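Local coordinates for Sts-2 protein (Mus musculus, PDB 3D4I) that acts as an acid-dependent phosphatase through this histidine phosphatase domain and, as a whole protein, probably interferes with CBL-mediated down-regulation of receptor tyrosine kinases, at residues 175-183 / 204-213; 233-241 / 249-257. All coordinates share one frame; numbering follows the deposited sequence.

Contact 1. Residues 175-183 / 204-213; sequences YVERCAVSM and SALDSCTRPL
Helix 172-187 packs against helical turn 205-208 and the bend that follows, the backbones drawing together at Ala180 and Pro212, whose CA atoms lie 5.5 Å apart. Tyr175 sends its phenol across: with chi1 at 165° the ring leaves on the side remote from its own backbone N, and OH lies 2.8 Å from Ser208 OG in a hydrogen bond. The same hydroxyl could instead turn to Ser204 O, a weaker acceptor. A water in the plane of the ring, 2.7 Å from Tyr175 OH, also bonds Ser204 OG, which Glu127 holds in turn. The ring stacks on Trp128, and its CD1 edge points at the face of the Arg178 guanidinium, salt-bridged to Glu170. A phenylalanine in place of Tyr175 would probably leave Ser208 OG and the bridging water without this partner. Further along, contacts turn apolar: Ala180 CB meets Pro212 CG at 3.9 Å, and Met183, its chain bent, lays CG 3.7 Å from Cys209 CB. Met183 CG also comes up beside Cys209 O (3.5 Å), a buried carbonyl with no polar partner in the model. The tyrosine hydroxyl thus fixes one end of the pairing by directed bonds, while the Met183 end depends on van der Waals fit.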
ATOM      1  N   TYR A 175      23.061  13.761 -20.370  1.00 22.11           N
ATOM      2  CA  TYR A 175      21.938  12.963 -19.840  1.00 21.65           C
ATOM      3  C   TYR A 175      20.725  12.969 -20.779  1.00 21.73           C
ATOM      4  O   TYR A 175      20.214  11.907 -21.144  1.00 21.84           O
ATOM      5  CB  TYR A 175      21.527  13.450 -18.433  1.00 21.07           C
ATOM      6  CG  TYR A 175      20.169  12.917 -18.010  1.00 20.50           C
ATOM      7  CD1 TYR A 175      20.010  11.586 -17.663  1.00 18.73           C
ATOM      8  CD2 TYR A 175      19.044  13.748 -17.994  1.00 19.32           C
ATOM      9  CE1 TYR A 175      18.769  11.085 -17.297  1.00 20.24           C
ATOM     10  CE2 TYR A 175      17.794  13.257 -17.640  1.00 19.39           C
ATOM     11  CZ  TYR A 175      17.667  11.925 -17.282  1.00 20.00           C
ATOM     12  OH  TYR A 175      16.438  11.404 -16.945  1.00 20.73           O
ATOM     13  N   VAL A 176      20.233  14.157 -21.132  1.00 21.89           N
ATOM     14  CA  VAL A 176      19.039  14.239 -21.995  1.00 22.33           C
ATOM     15  C   VAL A 176      19.288  13.606 -23.373  1.00 22.51           C
ATOM     16  O   VAL A 176      18.389  12.983 -23.960  1.00 22.44           O
ATOM     17  CB  VAL A 176      18.440  15.688 -22.108  1.00 22.57           C
ATOM     18  CG1 VAL A 176      17.958  16.164 -20.732  1.00 21.71           C
ATOM     19  CG2 VAL A 176      19.433  16.673 -22.697  1.00 22.31           C
ATOM     20  N   GLU A 177      20.520  13.745 -23.857  1.00 22.84           N
ATOM     21  CA  GLU A 177      20.923  13.146 -25.132  1.00 23.17           C
ATOM     22  C   GLU A 177      20.902  11.626 -25.068  1.00 22.09           C
ATOM     23  O   GLU A 177      20.325  11.012 -25.946  1.00 22.04           O
ATOM     24  CB  GLU A 177      22.287  13.672 -25.612  1.00 23.32           C
ATOM     25  CG  GLU A 177      22.745  13.093 -26.977  1.00 27.66           C
ATOM     26  CD  GLU A 177      21.766  13.335 -28.127  1.00 31.83           C
ATOM     27  OE1 GLU A 177      20.808  14.148 -27.996  1.00 32.96           O
ATOM     28  OE2 GLU A 177      21.962  12.697 -29.181  1.00 35.68           O
ATOM     29  N   ARG A 178      21.473  11.015 -24.023  1.00 21.49           N
ATOM     30  CA  ARG A 178      21.424   9.533 -23.944  1.00 21.68           C
ATOM     31  C   ARG A 178      20.023   8.955 -23.717  1.00 21.17           C
ATOM     32  O   ARG A 178      19.741   7.820 -24.116  1.00 21.41           O
ATOM     33  CB  ARG A 178      22.461   8.933 -22.974  1.00 21.99           C
ATOM     34  CG  ARG A 178      22.394   9.390 -21.533  1.00 23.47           C
ATOM     35  CD  ARG A 178      21.574   8.436 -20.647  1.00 24.24           C
ATOM     36  NE  ARG A 178      21.934   8.619 -19.237  1.00 23.52           N
ATOM     37  CZ  ARG A 178      21.194   8.249 -18.201  1.00 20.03           C
ATOM     38  NH1 ARG A 178      20.012   7.663 -18.385  1.00 18.07           N
ATOM     39  NH2 ARG A 178      21.647   8.478 -16.975  1.00 17.69           N
ATOM     40  N   CYS A 179      19.138   9.735 -23.093  1.00 21.54           N
ATOM     41  CA  CYS A 179      17.746   9.307 -22.942  1.00 20.86           C
ATOM     42  C   CYS A 179      17.066   9.339 -24.302  1.00 20.83           C
ATOM     43  O   CYS A 179      16.287   8.445 -24.638  1.00 20.94           O
ATOM     44  CB  CYS A 179      17.009  10.214 -21.963  1.00 20.91           C
ATOM     45  SG  CYS A 179      17.547   9.962 -20.259  1.00 20.33           S
ATOM     46  N   ALA A 180      17.348  10.385 -25.074  1.00 20.84           N
ATOM     47  CA  ALA A 180      16.812  10.515 -26.427  1.00 21.04           C
ATOM     48  C   ALA A 180      17.242   9.339 -27.290  1.00 21.19           C
ATOM     49  O   ALA A 180      16.418   8.719 -27.974  1.00 21.66           O
ATOM     50  CB  ALA A 180      17.239  11.862 -27.065  1.00 21.44           C
ATOM     51  N   VAL A 181      18.532   9.023 -27.250  1.00 20.96           N
ATOM     52  CA  VAL A 181      19.094   7.954 -28.075  1.00 21.24           C
ATOM     53  C   VAL A 181      18.497   6.596 -27.701  1.00 20.81           C
ATOM     54  O   VAL A 181      18.172   5.787 -28.576  1.00 19.34           O
ATOM     55  CB  VAL A 181      20.638   7.957 -27.966  1.00 21.48           C
ATOM     56  CG1 VAL A 181      21.240   6.688 -28.534  1.00 21.96           C
ATOM     57  CG2 VAL A 181      21.199   9.214 -28.661  1.00 22.47           C
ATOM     58  N   SER A 182      18.322   6.368 -26.397  1.00 20.62           N
ATOM     59  CA  SER A 182      17.749   5.119 -25.905  1.00 21.12           C
ATOM     60  C   SER A 182      16.302   4.971 -26.321  1.00 20.94           C
ATOM     61  O   SER A 182      15.898   3.895 -26.741  1.00 21.06           O
ATOM     62  CB  SER A 182      17.897   5.010 -24.377  1.00 21.42           C
ATOM     63  OG  SER A 182      19.261   5.178 -24.023  1.00 23.53           O
ATOM     64  N   MET A 183      15.519   6.044 -26.181  1.00 21.72           N
ATOM     65  CA  MET A 183      14.125   6.038 -26.606  1.00 21.97           C
ATOM     66  C   MET A 183      14.033   5.809 -28.117  1.00 22.76           C
ATOM     67  O   MET A 183      13.160   5.075 -28.572  1.00 22.32           O
ATOM     68  CB  MET A 183      13.415   7.332 -26.215  1.00 22.39           C
ATOM     69  CG  MET A 183      13.091   7.445 -24.686  1.00 20.68           C
ATOM     70  SD  MET A 183      12.403   5.926 -23.957  1.00 22.04           S
ATOM     71  CE  MET A 183      10.783   5.839 -24.689  1.00 22.57           C
ATOM     72  N   SER A 204      12.727  11.575 -13.227  1.00 16.72           N
ATOM     73  CA  SER A 204      13.347  12.288 -14.365  1.00 17.93           C
ATOM     74  C   SER A 204      12.888  11.805 -15.751  1.00 17.98           C
ATOM     75  O   SER A 204      12.762  12.612 -16.698  1.00 17.89           O
ATOM     76  CB  SER A 204      14.862  12.159 -14.274  1.00 17.57           C
ATOM     77  OG  SER A 204      15.222  10.831 -13.995  1.00 18.89           O
ATOM     78  N   ALA A 205      12.683  10.496 -15.879  1.00 17.41           N
ATOM     79  CA  ALA A 205      12.342   9.890 -17.155  1.00 17.44           C
ATOM     80  C   ALA A 205      10.969  10.320 -17.693  1.00 17.60           C
ATOM     81  O   ALA A 205      10.743  10.258 -18.908  1.00 16.82           O
ATOM     82  CB  ALA A 205      12.429   8.358 -17.076  1.00 16.59           C
ATOM     83  N   LEU A 206      10.041  10.709 -16.813  1.00 17.92           N
ATOM     84  CA  LEU A 206       8.721  11.136 -17.289  1.00 18.41           C
ATOM     85  C   LEU A 206       8.848  12.359 -18.201  1.00 18.91           C
ATOM     86  O   LEU A 206       8.006  12.561 -19.070  1.00 20.59           O
ATOM     87  CB  LEU A 206       7.709  11.383 -16.162  1.00 17.94           C
ATOM     88  CG  LEU A 206       6.925  10.142 -15.680  1.00 19.64           C
ATOM     89  CD1 LEU A 206       7.780   9.309 -14.756  1.00 15.66           C
ATOM     90  CD2 LEU A 206       5.641  10.537 -14.975  1.00 19.33           C
ATOM     91  N   ASP A 207       9.916  13.132 -18.008  1.00 19.23           N
ATOM     92  CA  ASP A 207      10.250  14.255 -18.890  1.00 19.82           C
ATOM     93  C   ASP A 207      11.243  13.843 -19.999  1.00 19.39           C
ATOM     94  O   ASP A 207      10.984  14.024 -21.201  1.00 18.81           O
ATOM     95  CB  ASP A 207      10.805  15.444 -18.085  1.00 19.68           C
ATOM     96  CG  ASP A 207      10.904  16.724 -18.921  1.00 22.06           C
ATOM     97  OD1 ASP A 207       9.854  17.190 -19.412  1.00 22.58           O
ATOM     98  OD2 ASP A 207      12.006  17.292 -19.068  1.00 25.49           O
ATOM     99  N   SER A 208      12.377  13.291 -19.596  1.00 19.29           N
ATOM    100  CA  SER A 208      13.461  13.027 -20.538  1.00 19.87           C
ATOM    101  C   SER A 208      13.193  11.912 -21.550  1.00 19.88           C
ATOM    102  O   SER A 208      13.834  11.887 -22.591  1.00 20.10           O
ATOM    103  CB  SER A 208      14.758  12.737 -19.786  1.00 20.02           C
ATOM    104  OG  SER A 208      14.669  11.474 -19.178  1.00 21.70           O
ATOM    105  N   CYS A 209      12.286  10.987 -21.238  1.00 19.32           N
ATOM    106  CA  CYS A 209      11.947   9.902 -22.164  1.00 20.02           C
ATOM    107  C   CYS A 209      10.712  10.195 -23.033  1.00 19.85           C
ATOM    108  O   CYS A 209      10.353   9.403 -23.922  1.00 21.03           O
ATOM    109  CB  CYS A 209      11.850   8.548 -21.433  1.00 19.60           C
ATOM    110  SG  CYS A 209      13.449   8.004 -20.737  1.00 21.46           S
ATOM    111  N   THR A 210      10.058  11.330 -22.788  1.00 20.52           N
ATOM    112  CA  THR A 210       8.848  11.685 -23.542  1.00 20.11           C
ATOM    113  C   THR A 210       9.083  12.870 -24.461  1.00 20.43           C
ATOM    114  O   THR A 210       8.642  12.841 -25.605  1.00 19.54           O
ATOM    115  CB  THR A 210       7.602  11.931 -22.642  1.00 20.35           C
ATOM    116  OG1 THR A 210       7.853  13.015 -21.743  1.00 20.44           O
ATOM    117  CG2 THR A 210       7.273  10.676 -21.826  1.00 20.61           C
ATOM    118  N   ARG A 211       9.792  13.890 -23.978  1.00 20.93           N
ATOM    119  CA  ARG A 211      10.126  15.063 -24.815  1.00 21.39           C
ATOM    120  C   ARG A 211      10.713  14.705 -26.198  1.00 21.80           C
ATOM    121  O   ARG A 211      10.254  15.258 -27.203  1.00 21.75           O
ATOM    122  CB  ARG A 211      11.001  16.059 -24.058  1.00 21.43           C
ATOM    123  CG  ARG A 211      10.215  16.789 -22.974  1.00 23.21           C
ATOM    124  CD  ARG A 211      10.997  17.898 -22.343  1.00 25.57           C
ATOM    125  NE  ARG A 211      11.041  19.093 -23.179  1.00 27.07           N
ATOM    126  CZ  ARG A 211      10.095  20.032 -23.231  1.00 27.48           C
ATOM    127  NH1 ARG A 211       8.987  19.942 -22.505  1.00 28.23           N
ATOM    128  NH2 ARG A 211      10.276  21.090 -24.008  1.00 29.43           N
ATOM    129  N   PRO A 212      11.700  13.769 -26.256  1.00 22.27           N
ATOM    130  CA  PRO A 212      12.242  13.346 -27.565  1.00 22.81           C
ATOM    131  C   PRO A 212      11.197  12.730 -28.490  1.00 23.26           C
ATOM    132  O   PRO A 212      11.258  12.960 -29.699  1.00 22.84           O
ATOM    133  CB  PRO A 212      13.309  12.299 -27.196  1.00 23.11           C
ATOM    134  CG  PRO A 212      13.670  12.587 -25.797  1.00 22.46           C
ATOM    135  CD  PRO A 212      12.390  13.069 -25.152  1.00 22.04           C
ATOM    136  N   LEU A 213      10.233  11.979 -27.935  1.00 23.52           N
ATOM    137  CA  LEU A 213       9.156  11.385 -28.743  1.00 24.33           C
ATOM    138  C   LEU A 213       8.258  12.460 -29.304  1.00 24.09           C
ATOM    139  O   LEU A 213       7.798  12.372 -30.438  1.00 24.75           O
ATOM    140  CB  LEU A 213       8.285  10.430 -27.906  1.00 24.25           C
ATOM    141  CG  LEU A 213       8.927   9.217 -27.236  1.00 25.45           C
ATOM    142  CD1 LEU A 213       7.825   8.345 -26.594  1.00 27.58           C
ATOM    143  CD2 LEU A 213       9.747   8.410 -28.213  1.00 27.89           C
TER
HETATM  144  O   HOH W   1      15.986   8.890 -16.042  1.00 21.31           O
HETATM  145  O   HOH W   2      15.734  13.721 -23.167  1.00 21.11           O

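Contact 2. Residues 233-241 / 249-257; sequences SLGMCFCEE and DLVNPPVKT
A chi1 of -171° turns the Phe238 ring away from its own backbone N, and a chi1 of 166° does the same for CG1 of Val251; on residues that share one face of the sheet, these torsions lay the two side chains side by side, pointing the same way, Phe238 CD2 3.6 Å from Val251 CG1. They sit on the antiparallel beta hairpin of strands 236-241 and 248-251, which forms one edge of the mixed central sheet of the histidine phosphatase fold. Glu240 and Asp249 form a hydrogen-bonded pair, bonded in both directions; Glu240 N reaches Asp249 O at 2.8 Å with an N-H...O angle of 160°. One step on, Cys239 and Leu250 form a non-hydrogen-bonded pair, and their side chains turn to the opposite face from Phe238, where Cys239 SG meets Leu250 CD2 at 4.0 Å. Val251 N still donates to Phe238 O (2.9 Å), but a water spans the return path from Phe238 N to Val251 O as the second strand departs. The departing chain continues alongside strand 236-241, and Pro254 CD stands over one face of the Phe238 ring, 4.0 Å from its centroid, in a CH-pi contact. Trp268 of the second subunit packs on both Leu250 and Pro253, so the hairpin and the loop after it both contribute to the dimer interface. Across Val251 at about a right angle lies the extended Glu240 side chain, with OE1 3.6 Å from Val251 CG2. At the turn-side end of the pairing a second water donates to Glu240 O and to Asp249 OD2, 2.9 Å from the latter atom.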
ATOM      1  N   SER A 233       5.119   8.153  -6.492  1.00 18.66           N
ATOM      2  CA  SER A 233       5.370   6.750  -6.797  1.00 18.25           C
ATOM      3  C   SER A 233       4.313   6.240  -7.758  1.00 17.53           C
ATOM      4  O   SER A 233       3.137   6.590  -7.642  1.00 17.11           O
ATOM      5  CB  SER A 233       5.364   5.927  -5.507  1.00 18.59           C
ATOM      6  OG  SER A 233       6.488   6.294  -4.731  1.00 18.06           O
ATOM      7  N   LEU A 234       4.746   5.425  -8.717  1.00 17.05           N
ATOM      8  CA  LEU A 234       3.907   4.951  -9.814  1.00 16.89           C
ATOM      9  C   LEU A 234       3.285   6.082 -10.665  1.00 17.15           C
ATOM     10  O   LEU A 234       2.334   5.846 -11.387  1.00 16.32           O
ATOM     11  CB  LEU A 234       2.823   3.957  -9.299  1.00 17.16           C
ATOM     12  CG  LEU A 234       3.285   2.496  -9.141  1.00 16.26           C
ATOM     13  CD1 LEU A 234       3.614   1.903 -10.501  1.00 16.08           C
ATOM     14  CD2 LEU A 234       4.503   2.407  -8.264  1.00 16.91           C
ATOM     15  N   GLY A 235       3.827   7.307 -10.575  1.00 17.67           N
ATOM     16  CA  GLY A 235       3.345   8.411 -11.423  1.00 17.72           C
ATOM     17  C   GLY A 235       3.580   8.035 -12.882  1.00 18.36           C
ATOM     18  O   GLY A 235       4.555   7.359 -13.179  1.00 18.24           O
ATOM     19  N   MET A 236       2.674   8.434 -13.787  1.00 18.27           N
ATOM     20  CA  MET A 236       2.788   8.035 -15.196  1.00 19.28           C
ATOM     21  C   MET A 236       2.640   9.182 -16.203  1.00 20.18           C
ATOM     22  O   MET A 236       1.903  10.132 -15.946  1.00 19.40           O
ATOM     23  CB  MET A 236       1.732   6.970 -15.509  1.00 18.74           C
ATOM     24  CG  MET A 236       1.840   5.720 -14.679  1.00 17.11           C
ATOM     25  SD  MET A 236       0.502   4.594 -15.073  1.00 22.95           S
ATOM     26  CE  MET A 236       0.883   3.216 -13.989  0.50 17.26           C
ATOM     27  N   CYS A 237       3.343   9.055 -17.337  1.00 21.72           N
ATOM     28  CA  CYS A 237       3.233   9.945 -18.510  1.00 21.42           C
ATOM     29  C   CYS A 237       2.992   9.007 -19.683  1.00 20.06           C
ATOM     30  O   CYS A 237       3.755   8.066 -19.857  1.00 20.43           O
ATOM     31  CB  CYS A 237       4.575  10.668 -18.764  1.00 20.05           C
ATOM     32  SG  CYS A 237       4.510  11.868 -20.092  1.00 28.97           S
ATOM     33  N   PHE A 238       1.977   9.275 -20.501  1.00 20.03           N
ATOM     34  CA  PHE A 238       1.594   8.382 -21.607  1.00 19.88           C
ATOM     35  C   PHE A 238       1.678   9.118 -22.958  1.00 20.77           C
ATOM     36  O   PHE A 238       1.107  10.219 -23.110  1.00 21.25           O
ATOM     37  CB  PHE A 238       0.166   7.872 -21.362  1.00 19.01           C
ATOM     38  CG  PHE A 238      -0.279   6.779 -22.297  1.00 19.65           C
ATOM     39  CD1 PHE A 238       0.547   5.696 -22.583  1.00 20.57           C
ATOM     40  CD2 PHE A 238      -1.557   6.810 -22.854  1.00 20.20           C
ATOM     41  CE1 PHE A 238       0.138   4.671 -23.441  1.00 21.93           C
ATOM     42  CE2 PHE A 238      -1.997   5.785 -23.704  1.00 21.95           C
ATOM     43  CZ  PHE A 238      -1.141   4.709 -24.000  1.00 23.00           C
ATOM     44  N   CYS A 239       2.380   8.527 -23.924  1.00 21.03           N
ATOM     45  CA  CYS A 239       2.403   9.086 -25.304  1.00 22.11           C
ATOM     46  C   CYS A 239       1.870   8.071 -26.281  1.00 21.75           C
ATOM     47  O   CYS A 239       2.178   6.890 -26.141  1.00 20.26           O
ATOM     48  CB  CYS A 239       3.815   9.465 -25.710  1.00 22.55           C
ATOM     49  SG  CYS A 239       4.521  10.718 -24.649  1.00 27.07           S
ATOM     50  N   GLU A 240       1.061   8.517 -27.258  1.00 21.65           N
ATOM     51  CA  GLU A 240       0.611   7.638 -28.342  1.00 22.24           C
ATOM     52  C   GLU A 240       1.072   8.131 -29.709  1.00 22.26           C
ATOM     53  O   GLU A 240       1.130   9.332 -29.945  1.00 20.63           O
ATOM     54  CB  GLU A 240      -0.904   7.522 -28.362  1.00 23.37           C
ATOM     55  CG  GLU A 240      -1.478   6.697 -27.234  1.00 24.80           C
ATOM     56  CD  GLU A 240      -2.957   6.486 -27.391  1.00 27.76           C
ATOM     57  OE1 GLU A 240      -3.629   7.403 -27.893  1.00 28.33           O
ATOM     58  OE2 GLU A 240      -3.453   5.403 -27.012  1.00 30.61           O
ATOM     59  N   GLU A 241       1.372   7.178 -30.584  1.00 22.80           N
ATOM     60  CA  GLU A 241       1.843   7.458 -31.942  1.00 23.89           C
ATOM     61  C   GLU A 241       0.704   7.426 -32.958  1.00 24.52           C
ATOM     62  O   GLU A 241      -0.071   6.467 -33.009  1.00 24.04           O
ATOM     63  CB  GLU A 241       2.910   6.438 -32.341  1.00 23.40           C
ATOM     64  CG  GLU A 241       3.635   6.741 -33.668  1.00 24.89           C
ATOM     65  CD  GLU A 241       4.342   5.520 -34.209  1.00 27.52           C
ATOM     66  OE1 GLU A 241       3.726   4.436 -34.197  1.00 28.32           O
ATOM     67  OE2 GLU A 241       5.506   5.637 -34.650  1.00 29.96           O
ATOM     68  N   ASP A 249       1.804  12.084 -29.420  1.00 23.86           N
ATOM     69  CA  ASP A 249       1.072  13.069 -28.623  1.00 24.72           C
ATOM     70  C   ASP A 249       0.965  12.545 -27.192  1.00 24.68           C
ATOM     71  O   ASP A 249       0.809  11.341 -26.993  1.00 22.37           O
ATOM     72  CB  ASP A 249      -0.376  13.223 -29.125  1.00 25.67           C
ATOM     73  CG  ASP A 249      -0.472  13.796 -30.526  1.00 29.85           C
ATOM     74  OD1 ASP A 249      -0.010  14.933 -30.761  1.00 32.41           O
ATOM     75  OD2 ASP A 249      -1.044  13.098 -31.388  1.00 34.80           O
ATOM     76  N   LEU A 250       1.022  13.453 -26.225  1.00 25.01           N
ATOM     77  CA  LEU A 250       0.656  13.168 -24.842  1.00 26.10           C
ATOM     78  C   LEU A 250      -0.839  12.894 -24.672  1.00 26.60           C
ATOM     79  O   LEU A 250      -1.698  13.655 -25.152  1.00 26.59           O
ATOM     80  CB  LEU A 250       1.002  14.348 -23.972  1.00 26.86           C
ATOM     81  CG  LEU A 250       2.390  14.479 -23.390  1.00 28.37           C
ATOM     82  CD1 LEU A 250       2.473  15.848 -22.796  1.00 30.40           C
ATOM     83  CD2 LEU A 250       2.581  13.404 -22.323  1.00 28.76           C
ATOM     84  N   VAL A 251      -1.140  11.843 -23.925  1.00 25.42           N
ATOM     85  CA  VAL A 251      -2.484  11.304 -23.830  1.00 26.27           C
ATOM     86  C   VAL A 251      -2.702  11.027 -22.337  1.00 25.52           C
ATOM     87  O   VAL A 251      -1.725  10.817 -21.612  1.00 24.52           O
ATOM     88  CB  VAL A 251      -2.596  10.007 -24.730  1.00 26.21           C
ATOM     89  CG1 VAL A 251      -3.823   9.195 -24.434  1.00 29.09           C
ATOM     90  CG2 VAL A 251      -2.570  10.371 -26.226  1.00 28.63           C
ATOM     91  N   ASN A 252      -3.955  11.075 -21.871  1.00 25.22           N
ATOM     92  CA  ASN A 252      -4.266  10.640 -20.510  1.00 25.31           C
ATOM     93  C   ASN A 252      -3.752   9.210 -20.325  1.00 23.56           C
ATOM     94  O   ASN A 252      -4.036   8.352 -21.170  1.00 23.69           O
ATOM     95  CB  ASN A 252      -5.782  10.637 -20.249  1.00 26.16           C
ATOM     96  CG  ASN A 252      -6.393  12.036 -20.122  1.00 30.72           C
ATOM     97  OD1 ASN A 252      -5.735  13.003 -19.724  1.00 35.98           O
ATOM     98  ND2 ASN A 252      -7.690  12.135 -20.441  1.00 33.69           N
ATOM     99  N   PRO A 253      -2.989   8.929 -19.237  1.00 22.62           N
ATOM    100  CA  PRO A 253      -2.630   7.512 -18.970  1.00 21.56           C
ATOM    101  C   PRO A 253      -3.863   6.600 -18.892  1.00 20.74           C
ATOM    102  O   PRO A 253      -4.938   7.075 -18.510  1.00 20.57           O
ATOM    103  CB  PRO A 253      -1.908   7.581 -17.615  1.00 22.39           C
ATOM    104  CG  PRO A 253      -1.316   8.975 -17.575  1.00 21.67           C
ATOM    105  CD  PRO A 253      -2.383   9.843 -18.252  1.00 22.85           C
ATOM    106  N   PRO A 254      -3.721   5.310 -19.267  1.00 20.32           N
ATOM    107  CA  PRO A 254      -4.848   4.369 -19.304  1.00 20.61           C
ATOM    108  C   PRO A 254      -5.373   3.973 -17.918  1.00 20.54           C
ATOM    109  O   PRO A 254      -6.372   3.282 -17.821  1.00 20.48           O
ATOM    110  CB  PRO A 254      -4.242   3.132 -19.979  1.00 20.77           C
ATOM    111  CG  PRO A 254      -2.798   3.189 -19.627  1.00 21.71           C
ATOM    112  CD  PRO A 254      -2.464   4.663 -19.701  1.00 20.81           C
ATOM    113  N   VAL A 255      -4.675   4.380 -16.866  1.00 20.22           N
ATOM    114  CA  VAL A 255      -5.121   4.078 -15.501  1.00 20.80           C
ATOM    115  C   VAL A 255      -5.019   5.321 -14.635  1.00 20.17           C
ATOM    116  O   VAL A 255      -4.249   6.230 -14.942  1.00 20.41           O
ATOM    117  CB  VAL A 255      -4.361   2.876 -14.860  1.00 21.31           C
ATOM    118  CG1 VAL A 255      -4.679   1.595 -15.591  1.00 21.86           C
ATOM    119  CG2 VAL A 255      -2.881   3.097 -14.813  1.00 21.83           C
ATOM    120  N   LYS A 256      -5.796   5.366 -13.558  1.00 19.90           N
ATOM    121  CA  LYS A 256      -5.852   6.561 -12.703  1.00 19.67           C
ATOM    122  C   LYS A 256      -4.620   6.721 -11.836  1.00 19.40           C
ATOM    123  O   LYS A 256      -3.826   5.781 -11.707  1.00 18.47           O
ATOM    124  CB  LYS A 256      -7.092   6.500 -11.812  1.00 19.41           C
ATOM    125  CG  LYS A 256      -8.374   6.288 -12.578  1.00 21.61           C
ATOM    126  CD  LYS A 256      -8.765   7.520 -13.372  1.00 27.12           C
ATOM    127  CE  LYS A 256     -10.198   7.351 -13.888  1.00 30.63           C
ATOM    128  NZ  LYS A 256     -10.697   8.604 -14.521  1.00 34.57           N
ATOM    129  N   THR A 257      -4.484   7.911 -11.244  1.00 18.95           N
ATOM    130  CA  THR A 257      -3.502   8.168 -10.192  1.00 19.55           C
ATOM    131  C   THR A 257      -3.803   7.351  -8.928  1.00 18.32           C
ATOM    132  O   THR A 257      -4.860   6.773  -8.796  1.00 17.81           O
ATOM    133  CB  THR A 257      -3.514   9.649  -9.780  1.00 19.86           C
ATOM    134  OG1 THR A 257      -4.858  10.061  -9.478  1.00 21.71           O
ATOM    135  CG2 THR A 257      -2.994  10.487 -10.903  1.00 22.89           C
TER
HETATM  136  O   HOH W   3       0.402  11.516 -19.973  1.00 23.08           O
HETATM  137  O   HOH W   4      -1.465  10.195 -31.300  1.00 35.78           O

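The centres of contact 1 and contact 2 are about 16 Å apart, yet the two meet directly. Thr210 CG2 packs on Cys237 SG at 3.5 Å, and Leu206 CD2 comes within 3.6 Å of Cys237 N, so segment 204-213 rests on one face of the sheet while Phe238 looks to the other. Strand 11-16 links them further: its backbone bonds to strand 236-241, and Val14 touches both Leu206 and Thr210. The family's Arg-His-Gly motif starts where strand 11-16 ends and its second conserved histidine precedes segment 204-213, so contact 1 probably borders the active site; contact 2 lies at the sheet edge. The second subunit reaches both, with its Phe266 on Leu206 and its Trp271 on Cys237.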